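Local coordinates for protein hydrogenase maturation protease (Wolinella succinogenes, PDB 3PU6) that probably acts as an endopeptidase in hydrogenase maturation, cleaving a hydrogenase precursor to activate it, at residues A[4-9]-A[49-54]; A[58-63]-A[106-111]. All blocks are in the same frame, centred on the assembly; numbering follows the deposited sequence.

Interaction 1. Residues A[4-9]-A[49-54]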
# COMPACT_ATOMS: atom_id res chain seq x y z
N LYS A 4 -1.09 2.30 -16.66
CA LYS A 4 -0.65 1.18 -15.81
C LYS A 4 -0.59 1.52 -14.32
O LYS A 4 0.28 2.27 -13.88
CB LYS A 4 0.70 0.66 -16.26
CG LYS A 4 0.87 0.61 -17.75
CD LYS A 4 2.18 -0.06 -18.10
CE LYS A 4 2.97 0.80 -19.05
NZ LYS A 4 4.43 0.51 -18.91
N LYS A 5 -1.51 0.93 -13.56
CA LYS A 5 -1.67 1.22 -12.14
C LYS A 5 -1.36 0.02 -11.24
O LYS A 5 -2.05 -1.00 -11.30
CB LYS A 5 -3.09 1.68 -11.90
CG LYS A 5 -3.52 2.82 -12.79
CD LYS A 5 -5.02 3.03 -12.69
CE LYS A 5 -5.61 3.07 -14.06
NZ LYS A 5 -6.84 2.25 -14.07
N VAL A 6 -0.33 0.15 -10.41
CA VAL A 6 0.10 -0.91 -9.49
C VAL A 6 -0.14 -0.56 -8.03
O VAL A 6 0.09 0.56 -7.60
CB VAL A 6 1.62 -1.23 -9.63
CG1 VAL A 6 2.07 -2.16 -8.52
CG2 VAL A 6 1.92 -1.83 -10.97
N LEU A 7 -0.60 -1.55 -7.27
CA LEU A 7 -0.72 -1.42 -5.82
C LEU A 7 0.20 -2.43 -5.15
O LEU A 7 -0.05 -3.64 -5.22
CB LEU A 7 -2.16 -1.66 -5.38
CG LEU A 7 -2.40 -1.75 -3.86
CD1 LEU A 7 -1.75 -0.57 -3.13
CD2 LEU A 7 -3.90 -1.86 -3.55
N LEU A 8 1.26 -1.94 -4.50
CA LEU A 8 2.20 -2.79 -3.77
C LEU A 8 1.83 -2.91 -2.29
O LEU A 8 1.98 -1.96 -1.54
CB LEU A 8 3.65 -2.29 -3.91
CG LEU A 8 4.76 -3.04 -3.12
CD1 LEU A 8 4.85 -4.52 -3.49
CD2 LEU A 8 6.14 -2.38 -3.27
N CYS A 9 1.36 -4.08 -1.88
CA CYS A 9 0.93 -4.26 -0.50
C CYS A 9 2.04 -4.83 0.37
O CYS A 9 2.58 -5.90 0.07
CB CYS A 9 -0.29 -5.15 -0.41
SG CYS A 9 -1.55 -4.67 -1.52
N GLY A 49 11.52 -6.73 -9.52
CA GLY A 49 11.77 -7.25 -10.83
C GLY A 49 10.58 -7.01 -11.72
O GLY A 49 10.69 -6.36 -12.76
N LYS A 50 9.44 -7.55 -11.28
CA LYS A 50 8.16 -7.37 -11.95
C LYS A 50 7.84 -5.89 -12.17
O LYS A 50 7.24 -5.51 -13.18
CB LYS A 50 7.05 -7.96 -11.11
CG LYS A 50 7.34 -9.30 -10.49
CD LYS A 50 6.09 -9.80 -9.79
CE LYS A 50 6.16 -11.30 -9.53
NZ LYS A 50 4.83 -11.86 -9.14
N LEU A 51 8.21 -5.08 -11.19
CA LEU A 51 7.98 -3.66 -11.26
C LEU A 51 8.79 -2.99 -12.35
O LEU A 51 8.24 -2.21 -13.12
CB LEU A 51 8.24 -3.01 -9.91
CG LEU A 51 7.13 -3.21 -8.86
CD1 LEU A 51 7.55 -2.61 -7.51
CD2 LEU A 51 5.80 -2.64 -9.34
N ARG A 52 10.09 -3.25 -12.43
CA ARG A 52 10.88 -2.65 -13.49
C ARG A 52 10.26 -3.04 -14.82
O ARG A 52 10.13 -2.23 -15.73
CB ARG A 52 12.32 -3.17 -13.47
CG ARG A 52 13.12 -2.85 -12.22
CD ARG A 52 14.46 -3.63 -12.22
NE ARG A 52 15.04 -3.69 -10.87
CZ ARG A 52 15.36 -4.81 -10.22
NH1 ARG A 52 15.18 -5.98 -10.82
NH2 ARG A 52 15.88 -4.76 -8.99
N GLU A 53 9.88 -4.31 -14.89
CA GLU A 53 9.51 -4.97 -16.12
C GLU A 53 8.16 -4.49 -16.64
O GLU A 53 7.89 -4.52 -17.85
CB GLU A 53 9.48 -6.47 -15.86
CG GLU A 53 9.33 -7.32 -17.11
CD GLU A 53 10.41 -7.05 -18.15
OE1 GLU A 53 11.59 -6.83 -17.77
OE2 GLU A 53 10.07 -7.07 -19.35
N LEU A 54 7.31 -4.06 -15.73
CA LEU A 54 5.98 -3.60 -16.09
C LEU A 54 5.92 -2.10 -16.38
O LEU A 54 5.03 -1.63 -17.07
CB LEU A 54 5.03 -3.97 -14.95
CG LEU A 54 3.65 -3.32 -14.91
CD1 LEU A 54 2.91 -3.67 -16.18
CD2 LEU A 54 2.92 -3.82 -13.69
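Val-6 and Leu-51 meet where helix 48-54 packs along strand 5-10, in a beta-alpha-beta crossover. The helix belongs to the connection from strand 35-41 to strand 58-66, and strand 5-10 runs between those two in the sheet. Strand 5-9 and helix 49-54 are nearly antiparallel, at 169°, and their axes come within 10.9 Å.

The apolar contacts centre on Val-6, whose two methyls are divided between two leucines. CG1 of Val-6 lies anti to the backbone N (chi1 171°) and touches CD2 of Leu-51 at 3.8 Å. CG2 of Val-6 lies beside the backbone N and meets CD2 of Leu-54 at 3.5 Å. The Val-6 and Leu-54 side chains overlap lengthwise, each pointing back toward the other's backbone. Leu-8 makes a looser contact further along the strand, with its CD2 4.5 Å from CD1 of Leu-51. Leu-51 also packs on Phe-38 of strand 35-41, which ties the helix to the edge of the sheet.

The polar contact lies at the exposed end, beyond the leucines. Lys-4 passes alongside Leu-54, and its CD is 4.2 Å from Leu-54 CD1. Its ammonium group reaches the C-terminal end of the helix and also hydrogen-bonds to the carbonyl of Ala-55. Lys-4 NZ donates to Leu-54 O at 2.9 Å, tilted 18° from the carbonyl plane.

Interaction 2. Residues A[58-63]-A[106-111]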
# COMPACT_ATOMS: atom_id res chain seq x y z
N VAL A 58 1.50 4.44 -12.46
CA VAL A 58 1.19 4.74 -11.07
C VAL A 58 1.50 3.57 -10.13
O VAL A 58 1.04 2.46 -10.32
CB VAL A 58 -0.29 5.05 -10.93
CG1 VAL A 58 -0.63 5.33 -9.48
CG2 VAL A 58 -0.65 6.21 -11.80
N ILE A 59 2.27 3.85 -9.09
CA ILE A 59 2.48 2.90 -8.00
C ILE A 59 1.92 3.46 -6.69
O ILE A 59 2.36 4.49 -6.19
CB ILE A 59 3.98 2.59 -7.76
CG1 ILE A 59 4.63 2.05 -9.03
CG2 ILE A 59 4.13 1.61 -6.60
CD1 ILE A 59 6.12 1.96 -8.95
N VAL A 60 0.94 2.76 -6.15
CA VAL A 60 0.52 2.99 -4.79
C VAL A 60 1.15 1.90 -3.93
O VAL A 60 0.98 0.71 -4.20
CB VAL A 60 -0.99 2.93 -4.66
CG1 VAL A 60 -1.40 2.96 -3.21
CG2 VAL A 60 -1.61 4.10 -5.40
N VAL A 61 1.89 2.33 -2.91
CA VAL A 61 2.48 1.43 -1.94
C VAL A 61 1.72 1.58 -0.63
O VAL A 61 1.75 2.63 -0.03
CB VAL A 61 4.02 1.68 -1.76
CG1 VAL A 61 4.32 3.14 -1.52
CG2 VAL A 61 4.60 0.83 -0.65
N ALA A 62 1.02 0.53 -0.22
CA ALA A 62 0.24 0.56 1.01
C ALA A 62 0.87 -0.25 2.16
O ALA A 62 1.44 -1.32 1.94
CB ALA A 62 -1.15 0.07 0.74
N ASP A 63 0.73 0.26 3.38
CA ASP A 63 1.34 -0.37 4.56
C ASP A 63 0.58 -0.04 5.82
O ASP A 63 -0.05 1.00 5.92
CB ASP A 63 2.80 0.09 4.74
CG ASP A 63 3.62 -0.91 5.54
OD1 ASP A 63 3.06 -1.99 5.88
OD2 ASP A 63 4.81 -0.63 5.84
N LYS A 106 4.86 8.93 -10.49
CA LYS A 106 3.68 8.80 -9.66
C LYS A 106 3.79 7.69 -8.62
O LYS A 106 3.06 6.70 -8.71
CB LYS A 106 2.44 8.53 -10.49
CG LYS A 106 1.67 9.76 -10.87
CD LYS A 106 1.51 10.72 -9.70
CE LYS A 106 0.74 11.95 -10.14
NZ LYS A 106 0.88 13.06 -9.16
N THR A 107 4.68 7.86 -7.64
CA THR A 107 4.68 6.99 -6.48
C THR A 107 3.87 7.60 -5.34
O THR A 107 4.24 8.61 -4.76
CB THR A 107 6.09 6.71 -5.94
OG1 THR A 107 6.88 6.11 -6.97
CG2 THR A 107 6.00 5.76 -4.74
N ILE A 108 2.77 6.95 -5.02
CA ILE A 108 1.90 7.41 -3.97
C ILE A 108 1.98 6.50 -2.76
O ILE A 108 1.88 5.29 -2.89
CB ILE A 108 0.44 7.47 -4.49
CG1 ILE A 108 0.32 8.59 -5.53
CG2 ILE A 108 -0.53 7.66 -3.34
CD1 ILE A 108 -0.64 8.28 -6.63
N PHE A 109 2.18 7.09 -1.57
CA PHE A 109 2.12 6.33 -0.32
C PHE A 109 0.72 6.34 0.29
O PHE A 109 0.05 7.35 0.30
CB PHE A 109 3.15 6.83 0.72
CG PHE A 109 3.14 6.04 2.01
CD1 PHE A 109 3.71 4.77 2.09
CD2 PHE A 109 2.50 6.53 3.14
CE1 PHE A 109 3.65 4.03 3.27
CE2 PHE A 109 2.45 5.79 4.33
CZ PHE A 109 3.01 4.54 4.39
N LEU A 110 0.29 5.18 0.79
CA LEU A 110 -0.97 5.05 1.52
C LEU A 110 -0.78 4.35 2.86
O LEU A 110 -0.70 3.13 2.91
CB LEU A 110 -1.98 4.27 0.69
CG LEU A 110 -3.45 4.25 1.13
CD1 LEU A 110 -4.31 3.68 0.03
CD2 LEU A 110 -3.68 3.49 2.42
N GLY A 111 -0.71 5.12 3.94
CA GLY A 111 -0.50 4.57 5.27
C GLY A 111 -1.80 4.36 6.02
O GLY A 111 -2.65 5.25 6.06
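Val-60 and Ile-108 pack at a slant on one face of the central sheet, where parallel strands 58-63 and 106-111 are neighbours. Val-60 CG2 sits 4.0 Å from Ile-108 CB. Its other methyl, CG1, is anti to the backbone N (chi1 171°) and turns to Leu-110 CB, 4.2 Å away. Val-58 CG1 meets Ile-108 CD1 at an angle, 4.1 Å away. Ala-62 lies beside Leu-110 on this same face.

The opposite face carries Ile-59, Val-61, Thr-107 and Phe-109. CG1 of Val-61 stands between the backbone N and the carbonyl carbon (chi1 50°), and from there it reaches CD1 of Phe-109 at 4.0 Å. The Phe-109 ring also lies obliquely near Val-61 O and Asp-63 CB. The buried Thr-107 hydroxyl is satisfied by a hydrogen bond between OG1 and Cys-104 O.

The backbones are joined by five hydrogen bonds. Ile-59 and Val-61 each give their N-H to the second strand and take one back at their carbonyl. Ile-108 N donates to Ile-59 O at 2.8 Å, and Val-61 N donates to Ile-108 O at 3.0 Å. Leu-110 N to Val-61 O is more tilted, with the donor 31° from the carbonyl plane. Asp-63 N to Leu-110 O, at 3.2 Å, is the last in the series.

At the polar edge the Lys-106 ammonium group forms a salt bridge with Asp-77.

Helices cover both faces of this mixed sheet, an alpha/beta/alpha sandwich consistent with the hydrogenase maturation protease family. From helix 128-147, Ile-141 touches Val-60 and Leu-110, and Leu-144 touches Val-60 and Ile-108. Leu-100 of helix 94-103 packs on Val-61 and Thr-107. Strand 5-10 flanks strand 58-66, and strand 73-77 flanks strand 106-114.

From the N terminus, the chain runs through strand 5-10, helix 20-31 and strand 35-41. Helix 48-54 then returns to the first strand, and interaction 1 closes a loop of 39 residues. Strand 58-66 follows directly. The chain continues through strand 73-77 and helices 81-85 and 94-103 before strand 106-114 closes a second loop, of 42 residues, in interaction 2. The two loops come in series and neither nest nor cross. They meet in the sheet, because strands 5-10 and 58-66 are neighbours with probable backbone hydrogen bonds from Val-6 N to Val-58 O and from Leu-8 N to Val-60 O. Together they tie a covering helix to three adjacent parallel strands.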